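Local coordinates for protein viral CASP8 and FADD-like apoptosis regulator (Molluscum contagiosum virus subtype 1, PDB 2BBR) that inhibits death-receptor-induced apoptosis, interferes with host caspase-8 recruitment and activation at the death-inducing signaling complex, and suppresses host NF-kappa-B activation, at residues Glu106-Ser109 and Ser110-Arg113; Ser133-Phe136 and Val137-Val140; Met63-Val66 and Leu67-Met70; Gly38-Thr41 and Val42-Leu46. One frame throughout, in Å; residues are numbered along the deposited sequence.

Overall arrangement
All four contacts sit at helix ends of the two death effector domains: contacts 4 and 3 in the first, contacts 1 and 2 in the second, in the chain order 4, 3, 1, 2. Three are helix starts, of helices 42-51, 109-122 and 136-145; contact 3 is the C-terminal end of helix 57-66. Contacts 1 and 2 have centres about 10 Å apart and touch, Leu107 and Leu112 packing on Phe136. Contacts 3 and 4 lie about 18 Å apart between centres without touching, although their helices are consecutive. Between domains, centres are about 18 to 26 Å apart. Each domain thus has a capped helix start, and contacts 1 and 2 join consecutive helices of the second.

Contact 1: Glu106-Ser109 and Ser110-Arg113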
loop_
_atom_site.group_PDB
_atom_site.type_symbol
_atom_site.label_atom_id
_atom_site.label_comp_id
_atom_site.label_asym_id
_atom_site.label_seq_id
_atom_site.Cartn_x
_atom_site.Cartn_y
_atom_site.Cartn_z
ATOM N N GLU A 106 7.709 9.071 0.321
ATOM C CA GLU A 106 9.085 9.572 0.301
ATOM C C GLU A 106 9.334 10.441 -0.926
ATOM O O GLU A 106 10.451 10.911 -1.158
ATOM C CB GLU A 106 10.078 8.410 0.295
ATOM C CG GLU A 106 10.063 7.571 1.559
ATOM C CD GLU A 106 10.502 8.348 2.788
ATOM O OE1 GLU A 106 10.373 7.808 3.906
ATOM O OE2 GLU A 106 10.982 9.495 2.639
ATOM N N LEU A 107 8.289 10.637 -1.718
ATOM C CA LEU A 107 8.386 11.448 -2.923
ATOM C C LEU A 107 7.670 12.776 -2.726
ATOM O O LEU A 107 6.634 12.837 -2.065
ATOM C CB LEU A 107 7.745 10.709 -4.101
ATOM C CG LEU A 107 8.393 9.396 -4.542
ATOM C CD1 LEU A 107 7.411 8.597 -5.385
ATOM C CD2 LEU A 107 9.666 9.680 -5.315
ATOM N N ASP A 108 8.229 13.843 -3.287
ATOM C CA ASP A 108 7.586 15.145 -3.195
ATOM C C ASP A 108 6.761 15.314 -4.469
ATOM O O ASP A 108 6.826 14.478 -5.371
ATOM C CB ASP A 108 8.619 16.272 -3.045
ATOM C CG ASP A 108 9.644 16.290 -4.159
ATOM O OD1 ASP A 108 9.245 16.328 -5.338
ATOM O OD2 ASP A 108 10.856 16.277 -3.853
ATOM N N SER A 109 5.978 16.383 -4.542
ATOM C CA SER A 109 5.124 16.611 -5.703
ATOM C C SER A 109 5.854 16.739 -7.033
ATOM O O SER A 109 5.343 16.302 -8.061
ATOM C CB SER A 109 4.252 17.847 -5.480
ATOM O OG SER A 109 3.396 17.666 -4.367
ATOM N N SER A 110 7.038 17.344 -7.023
ATOM C CA SER A 110 7.810 17.504 -8.252
ATOM C C SER A 110 8.298 16.150 -8.754
ATOM O O SER A 110 8.272 15.873 -9.952
ATOM C CB SER A 110 9.008 18.423 -8.013
ATOM O OG SER A 110 9.755 18.595 -9.204
ATOM N N GLU A 111 8.756 15.314 -7.826
ATOM C CA GLU A 111 9.230 13.977 -8.173
ATOM C C GLU A 111 8.064 13.151 -8.711
ATOM O O GLU A 111 8.197 12.447 -9.708
ATOM C CB GLU A 111 9.832 13.289 -6.942
ATOM C CG GLU A 111 11.100 13.952 -6.427
ATOM C CD GLU A 111 11.626 13.320 -5.150
ATOM O OE1 GLU A 111 10.856 13.229 -4.170
ATOM O OE2 GLU A 111 12.811 12.928 -5.124
ATOM N N LEU A 112 6.916 13.252 -8.049
ATOM C CA LEU A 112 5.742 12.508 -8.479
ATOM C C LEU A 112 5.320 12.945 -9.880
ATOM O O LEU A 112 4.963 12.116 -10.716
ATOM C CB LEU A 112 4.595 12.709 -7.487
ATOM C CG LEU A 112 3.256 12.046 -7.827
ATOM C CD1 LEU A 112 3.434 10.543 -8.005
ATOM C CD2 LEU A 112 2.262 12.338 -6.717
ATOM N N ARG A 113 5.363 14.250 -10.138
ATOM C CA ARG A 113 5.004 14.763 -11.453
ATOM C C ARG A 113 5.946 14.186 -12.512
ATOM O O ARG A 113 5.511 13.763 -13.577
ATOM C CB ARG A 113 5.088 16.290 -11.472
ATOM C CG ARG A 113 4.886 16.910 -12.848
ATOM C CD ARG A 113 5.400 18.339 -12.862
ATOM N NE ARG A 113 6.748 18.407 -12.303
ATOM C CZ ARG A 113 7.800 17.765 -12.803
ATOM N NH1 ARG A 113 7.672 17.006 -13.883
ATOM N NH2 ARG A 113 8.980 17.864 -12.207
HETATM O O HOH W 1 11.856 13.732 -1.591
#
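Asp108 and Glu111 hold each other in a capping box at the start of helix 109-122. Glu111 N donates to Asp108 OD1 at 2.7 Å, meeting that oxygen nearly along its C-O bond, while Asp108 N returns a bond of 2.8 Å to Glu111 OE1 on the anti lone pair, both nearly straight at 164° and 160°. With chi1 at 56°, Asp108 CG stands between its own N and carbonyl carbon, which turns OD1 back over the first helical turn. The two side chains cross at about a right angle, and Asp108 OD2 comes within 3.1 Å of Glu111 OE1. These are two acceptors of like charge, a closeness that the amide donors, a water and the charge of Arg166 probably make tolerable: the water donates to both Glu111 OE1, at 2.8 Å, and Glu106 O. Arg166 NH1 forms a salt bridge with Glu111 OE2 and a hydrogen bond with Glu106 O, tying the box to the chain just before helix 167-187. Leu107, whose CD2 lies 3.9 Å from Glu111 OE1, also touches Leu169 and Phe136, so this surface cap is packed against helices 167-187 and 136-145 of the second death effector domain.

Contact 2: Ser133-Phe136 and Val137-Val140; sequences SSRF and VELV
Glu138 OE2 is gripped by Arg135 N at 2.8 Å and, more weakly, by a water that donates to it and also bonds Ser134 OG. Arg135 is the N-cap residue of helix 136-145 in the second death effector domain, and Glu138 reaches back from the first turn to hold its amide. The amide bond is nearly straight, 170° at the hydrogen, but enters from above the carboxylate plane. The other carboxylate oxygen, OE1, takes a salt bridge from Arg135 NH1 at 3.1 Å; as a hydrogen bond it is weak, although OE1 lies in the guanidinium plane at its edge. The two planar groups are turned 72° apart, so the pair is far from the flat, two-pronged arrangement. The arginine has a second partner: NE is hydrogen-bonded to His23 ND1, in the first domain; Ser134 OG has Ser131 N.

Beyond the cap the contact becomes apolar and buried. Phe136 CG lies anti to the backbone N, chi1 -178°, which swings the ring outward and somewhat toward the next turn, among Leu112, Leu115 and Val103 of neighbouring helices. There Val140 CG2 makes a CH-pi contact over one ring face, 3.9 Å from the centroid and displaced toward the rim, its nearest ring atom being Phe136 CE2 at 3.6 Å.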
loop_
_atom_site.group_PDB
_atom_site.type_symbol
_atom_site.label_atom_id
_atom_site.label_comp_id
_atom_site.label_asym_id
_atom_site.label_seq_id
_atom_site.Cartn_x
_atom_site.Cartn_y
_atom_site.Cartn_z
ATOM N N SER A 133 -3.341 15.582 -10.362
ATOM C CA SER A 133 -3.806 15.297 -9.013
ATOM C C SER A 133 -3.583 13.837 -8.618
ATOM O O SER A 133 -3.863 13.450 -7.486
ATOM C CB SER A 133 -5.292 15.644 -8.877
ATOM O OG SER A 133 -6.082 14.870 -9.762
ATOM N N SER A 134 -3.071 13.028 -9.542
ATOM C CA SER A 134 -2.838 11.613 -9.258
ATOM C C SER A 134 -1.761 11.359 -8.212
ATOM O O SER A 134 -0.642 11.856 -8.323
ATOM C CB SER A 134 -2.464 10.866 -10.540
ATOM O OG SER A 134 -3.525 10.873 -11.477
ATOM N N ARG A 135 -2.107 10.565 -7.202
ATOM C CA ARG A 135 -1.179 10.206 -6.133
ATOM C C ARG A 135 -0.257 9.088 -6.625
ATOM O O ARG A 135 -0.533 8.456 -7.646
ATOM C CB ARG A 135 -1.947 9.689 -4.911
ATOM C CG ARG A 135 -3.013 10.618 -4.352
ATOM C CD ARG A 135 -3.622 10.004 -3.093
ATOM N NE ARG A 135 -4.540 10.908 -2.403
ATOM C CZ ARG A 135 -5.813 11.092 -2.739
ATOM N NH1 ARG A 135 -6.339 10.435 -3.761
ATOM N NH2 ARG A 135 -6.562 11.940 -2.048
ATOM N N PHE A 136 0.826 8.833 -5.897
ATOM C CA PHE A 136 1.737 7.760 -6.283
ATOM C C PHE A 136 1.005 6.415 -6.334
ATOM O O PHE A 136 1.217 5.630 -7.262
ATOM C CB PHE A 136 2.916 7.655 -5.312
ATOM C CG PHE A 136 3.919 6.596 -5.692
ATOM C CD1 PHE A 136 4.749 6.767 -6.793
ATOM C CD2 PHE A 136 4.016 5.416 -4.964
ATOM C CE1 PHE A 136 5.659 5.776 -7.163
ATOM C CE2 PHE A 136 4.920 4.423 -5.323
ATOM C CZ PHE A 136 5.743 4.599 -6.424
ATOM N N VAL A 137 0.141 6.139 -5.358
ATOM C CA VAL A 137 -0.570 4.862 -5.378
ATOM C C VAL A 137 -1.461 4.760 -6.603
ATOM O O VAL A 137 -1.696 3.668 -7.118
ATOM C CB VAL A 137 -1.426 4.630 -4.103
ATOM C CG1 VAL A 137 -0.518 4.414 -2.906
ATOM C CG2 VAL A 137 -2.368 5.802 -3.870
ATOM N N GLU A 138 -1.959 5.894 -7.081
ATOM C CA GLU A 138 -2.799 5.879 -8.268
ATOM C C GLU A 138 -1.926 5.631 -9.503
ATOM O O GLU A 138 -2.353 4.965 -10.445
ATOM C CB GLU A 138 -3.599 7.184 -8.348
ATOM C CG GLU A 138 -4.717 7.201 -7.296
ATOM C CD GLU A 138 -5.286 8.579 -6.993
ATOM O OE1 GLU A 138 -6.311 8.645 -6.281
ATOM O OE2 GLU A 138 -4.715 9.590 -7.441
ATOM N N LEU A 139 -0.696 6.136 -9.486
ATOM C CA LEU A 139 0.240 5.896 -10.581
ATOM C C LEU A 139 0.561 4.394 -10.609
ATOM O O LEU A 139 0.594 3.776 -11.676
ATOM C CB LEU A 139 1.530 6.695 -10.371
ATOM C CG LEU A 139 2.712 6.355 -11.285
ATOM C CD1 LEU A 139 2.325 6.559 -12.741
ATOM C CD2 LEU A 139 3.909 7.225 -10.919
ATOM N N VAL A 140 0.790 3.805 -9.438
ATOM C CA VAL A 140 1.086 2.377 -9.368
ATOM C C VAL A 140 -0.072 1.558 -9.940
ATOM O O VAL A 140 0.141 0.656 -10.749
ATOM C CB VAL A 140 1.380 1.933 -7.914
ATOM C CG1 VAL A 140 1.554 0.414 -7.851
ATOM C CG2 VAL A 140 2.632 2.632 -7.406
HETATM O O HOH W 2 -5.686 9.729 -10.393
#

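Contact 3: Met63-Val66 and Leu67-Met70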
loop_
_atom_site.group_PDB
_atom_site.type_symbol
_atom_site.label_atom_id
_atom_site.label_comp_id
_atom_site.label_asym_id
_atom_site.label_seq_id
_atom_site.Cartn_x
_atom_site.Cartn_y
_atom_site.Cartn_z
ATOM N N MET A 63 -1.919 -1.460 9.042
ATOM C CA MET A 63 -2.425 -0.321 8.290
ATOM C C MET A 63 -2.035 0.985 8.963
ATOM O O MET A 63 -1.529 1.898 8.313
ATOM C CB MET A 63 -3.944 -0.383 8.170
ATOM C CG MET A 63 -4.450 -1.491 7.278
ATOM S SD MET A 63 -6.240 -1.510 7.237
ATOM C CE MET A 63 -6.533 -2.991 6.274
ATOM N N LEU A 64 -2.274 1.076 10.267
ATOM C CA LEU A 64 -1.940 2.301 10.990
ATOM C C LEU A 64 -0.437 2.567 10.985
ATOM O O LEU A 64 -0.004 3.714 10.884
ATOM C CB LEU A 64 -2.471 2.235 12.426
ATOM C CG LEU A 64 -4.000 2.198 12.550
ATOM C CD1 LEU A 64 -4.391 2.039 14.013
ATOM C CD2 LEU A 64 -4.599 3.469 11.962
ATOM N N TYR A 65 0.359 1.510 11.097
ATOM C CA TYR A 65 1.806 1.673 11.081
ATOM C C TYR A 65 2.264 2.236 9.736
ATOM O O TYR A 65 3.052 3.181 9.680
ATOM C CB TYR A 65 2.496 0.334 11.325
ATOM C CG TYR A 65 4.001 0.450 11.382
ATOM C CD1 TYR A 65 4.650 0.752 12.577
ATOM C CD2 TYR A 65 4.776 0.303 10.230
ATOM C CE1 TYR A 65 6.033 0.907 12.625
ATOM C CE2 TYR A 65 6.160 0.457 10.270
ATOM C CZ TYR A 65 6.779 0.760 11.472
ATOM O OH TYR A 65 8.146 0.923 11.518
ATOM N N VAL A 66 1.764 1.652 8.652
ATOM C CA VAL A 66 2.131 2.107 7.319
ATOM C C VAL A 66 1.739 3.572 7.117
ATOM O O VAL A 66 2.440 4.315 6.433
ATOM C CB VAL A 66 1.468 1.220 6.233
ATOM C CG1 VAL A 66 1.708 1.808 4.849
ATOM C CG2 VAL A 66 2.038 -0.191 6.306
ATOM N N LEU A 67 0.626 3.983 7.720
ATOM C CA LEU A 67 0.152 5.365 7.620
ATOM C C LEU A 67 0.894 6.261 8.607
ATOM O O LEU A 67 0.677 7.474 8.645
ATOM C CB LEU A 67 -1.350 5.446 7.911
ATOM C CG LEU A 67 -2.342 4.817 6.931
ATOM C CD1 LEU A 67 -3.758 4.991 7.460
ATOM C CD2 LEU A 67 -2.204 5.469 5.569
ATOM N N GLN A 68 1.755 5.652 9.412
ATOM C CA GLN A 68 2.539 6.376 10.402
ATOM C C GLN A 68 1.660 7.063 11.442
ATOM O O GLN A 68 2.007 8.129 11.951
ATOM C CB GLN A 68 3.438 7.403 9.708
ATOM C CG GLN A 68 4.486 6.777 8.802
ATOM C CD GLN A 68 5.518 5.977 9.573
ATOM O OE1 GLN A 68 6.313 6.536 10.328
ATOM N NE2 GLN A 68 5.506 4.659 9.393
ATOM N N ARG A 69 0.521 6.451 11.752
ATOM C CA ARG A 69 -0.386 7.004 12.747
ATOM C C ARG A 69 -0.130 6.340 14.096
ATOM O O ARG A 69 -0.934 5.554 14.597
ATOM C CB ARG A 69 -1.842 6.820 12.305
ATOM C CG ARG A 69 -2.215 7.649 11.072
ATOM C CD ARG A 69 -2.008 9.141 11.313
ATOM N NE ARG A 69 -2.839 9.632 12.409
ATOM C CZ ARG A 69 -4.085 10.077 12.274
ATOM N NH1 ARG A 69 -4.663 10.105 11.082
ATOM N NH2 ARG A 69 -4.760 10.487 13.340
ATOM N N MET A 70 1.022 6.663 14.674
ATOM C CA MET A 70 1.401 6.100 15.961
ATOM C C MET A 70 0.463 6.592 17.057
ATOM O O MET A 70 0.341 5.964 18.106
ATOM C CB MET A 70 2.850 6.455 16.290
ATOM C CG MET A 70 3.891 5.548 15.635
ATOM S SD MET A 70 3.755 5.397 13.838
ATOM C CE MET A 70 5.063 4.215 13.481
HETATM O O HOH W 3 4.913 3.175 6.696
#
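The Tyr65 ring has Gln68 NE2 over one face, while Met70 CE approaches obliquely beside CD1 and CE1. Gln68 belongs to the Schellman motif that ends helix 57-66 in the first death effector domain; Met70 opens helix 70-77. The amide is a loose neighbour, Gln68 NE2 being 4.3 Å from Tyr65 CE2, whereas Met70 CE is in close apolar contact, 3.6 Å from Tyr65 CE1. A bend at chi2 of Met70, 54°, folds the methyl back toward the ring although its CB points away from segment 63-66. Tyr65 OH is hydrogen-bonded to Glu85 OE2, and the side chain also touches Lys81 and Ala84 on helix 81-85.

The helix end rests on the positive phi of Gln68, 62°. Arg69 N donates to Leu64 O at 2.9 Å, and Gln68 N donates to Tyr65 O at 2.8 Å from above the carbonyl plane. Gln68 NE2 adds a weak bond to the same Tyr65 O, so this carbonyl at the helix end has two donors. Leu67 meanwhile packs on Leu27 and Leu28 of helix 22-31. A water completes the end, donating to Val66 O at 2.7 Å and accepting from Gln68 NE2 at 3.1 Å.

Contact 4: Gly38-Thr41 and Val42-Leu46; sequences GCTT and VTQAL
Gln44 points back from the first turn of helix 42-51 and crosses both Thr40 and Thr41 at a slant, its carbonyl end reaching the backbone of Thr40 and Thr41. With Thr41 it forms a capping box, here marking a helix start in the first death effector domain. In one direction Gln44 N donates to Thr41 OG1 at 3.2 Å, 158° at the hydrogen. That hydroxyl is aimed by chi1 of 66°, which tucks OG1 between the two backbone bonds of CA and brings it within reach of the Gln44 N-H in the first turn. In the other direction the Gln44 side chain, extended beyond CG, delivers OE1 to the preceding backbone. The bond from Thr41 N is weak, 3.3 Å to Gln44 OE1; the stronger one comes from Thr40 N at 2.8 Å, almost in line with the C=O bond and 172° at the hydrogen. One amide oxygen thus serves two consecutive backbone N-H groups.

Behind the box, Val42 touches Leu17 of helix 10-17 and Ala45 touches Leu29 of helix 22-31, seating the new helix on two earlier ones. Cys39 lies along the first turn from the loop side, its SG resting 3.7 Å from Gln44 CB.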
loop_
_atom_site.group_PDB
_atom_site.type_symbol
_atom_site.label_atom_id
_atom_site.label_comp_id
_atom_site.label_asym_id
_atom_site.label_seq_id
_atom_site.Cartn_x
_atom_site.Cartn_y
_atom_site.Cartn_z
ATOM N N GLY A 38 -13.255 -3.551 -6.421
ATOM C CA GLY A 38 -14.419 -2.739 -6.733
ATOM C C GLY A 38 -14.789 -1.667 -5.726
ATOM O O GLY A 38 -15.581 -0.776 -6.034
ATOM N N CYS A 39 -14.225 -1.741 -4.526
ATOM C CA CYS A 39 -14.528 -0.762 -3.488
ATOM C C CYS A 39 -14.047 0.642 -3.834
ATOM O O CYS A 39 -13.016 0.817 -4.481
ATOM C CB CYS A 39 -13.921 -1.203 -2.157
ATOM S SG CYS A 39 -14.660 -2.708 -1.499
ATOM N N THR A 40 -14.807 1.638 -3.389
ATOM C CA THR A 40 -14.475 3.034 -3.643
ATOM C C THR A 40 -14.340 3.818 -2.340
ATOM O O THR A 40 -13.755 4.901 -2.317
ATOM C CB THR A 40 -15.548 3.704 -4.524
ATOM O OG1 THR A 40 -16.832 3.570 -3.902
ATOM C CG2 THR A 40 -15.586 3.054 -5.898
ATOM N N THR A 41 -14.889 3.269 -1.260
ATOM C CA THR A 41 -14.817 3.913 0.047
ATOM C C THR A 41 -14.136 2.980 1.044
ATOM O O THR A 41 -14.197 1.759 0.903
ATOM C CB THR A 41 -16.220 4.260 0.586
ATOM O OG1 THR A 41 -16.943 3.051 0.851
ATOM C CG2 THR A 41 -16.990 5.089 -0.431
ATOM N N VAL A 42 -13.487 3.556 2.051
ATOM C CA VAL A 42 -12.798 2.759 3.057
ATOM C C VAL A 42 -13.782 1.865 3.804
ATOM O O VAL A 42 -13.454 0.736 4.169
ATOM C CB VAL A 42 -12.065 3.654 4.075
ATOM C CG1 VAL A 42 -11.278 2.793 5.049
ATOM C CG2 VAL A 42 -11.138 4.610 3.348
ATOM N N THR A 43 -14.990 2.373 4.027
ATOM C CA THR A 43 -16.016 1.606 4.721
ATOM C C THR A 43 -16.284 0.307 3.970
ATOM O O THR A 43 -16.353 -0.764 4.573
ATOM C CB THR A 43 -17.331 2.407 4.837
ATOM O OG1 THR A 43 -17.114 3.567 5.651
ATOM C CG2 THR A 43 -18.426 1.555 5.463
ATOM N N GLN A 44 -16.428 0.404 2.651
ATOM C CA GLN A 44 -16.681 -0.775 1.830
ATOM C C GLN A 44 -15.534 -1.765 1.951
ATOM O O GLN A 44 -15.750 -2.963 2.117
ATOM C CB GLN A 44 -16.839 -0.396 0.358
ATOM C CG GLN A 44 -18.041 0.465 0.044
ATOM C CD GLN A 44 -18.201 0.689 -1.444
ATOM O OE1 GLN A 44 -17.251 1.066 -2.132
ATOM N NE2 GLN A 44 -19.408 0.462 -1.952
ATOM N N ALA A 45 -14.309 -1.256 1.861
ATOM C CA ALA A 45 -13.130 -2.104 1.956
ATOM C C ALA A 45 -13.100 -2.869 3.276
ATOM O O ALA A 45 -12.863 -4.075 3.292
ATOM C CB ALA A 45 -11.870 -1.262 1.804
ATOM N N LEU A 46 -13.348 -2.171 4.381
ATOM C CA LEU A 46 -13.347 -2.811 5.692
ATOM C C LEU A 46 -14.436 -3.872 5.791
ATOM O O LEU A 46 -14.214 -4.949 6.341
ATOM C CB LEU A 46 -13.536 -1.771 6.799
ATOM C CG LEU A 46 -12.416 -0.741 6.960
ATOM C CD1 LEU A 46 -12.721 0.153 8.150
ATOM C CD2 LEU A 46 -11.085 -1.449 7.162
#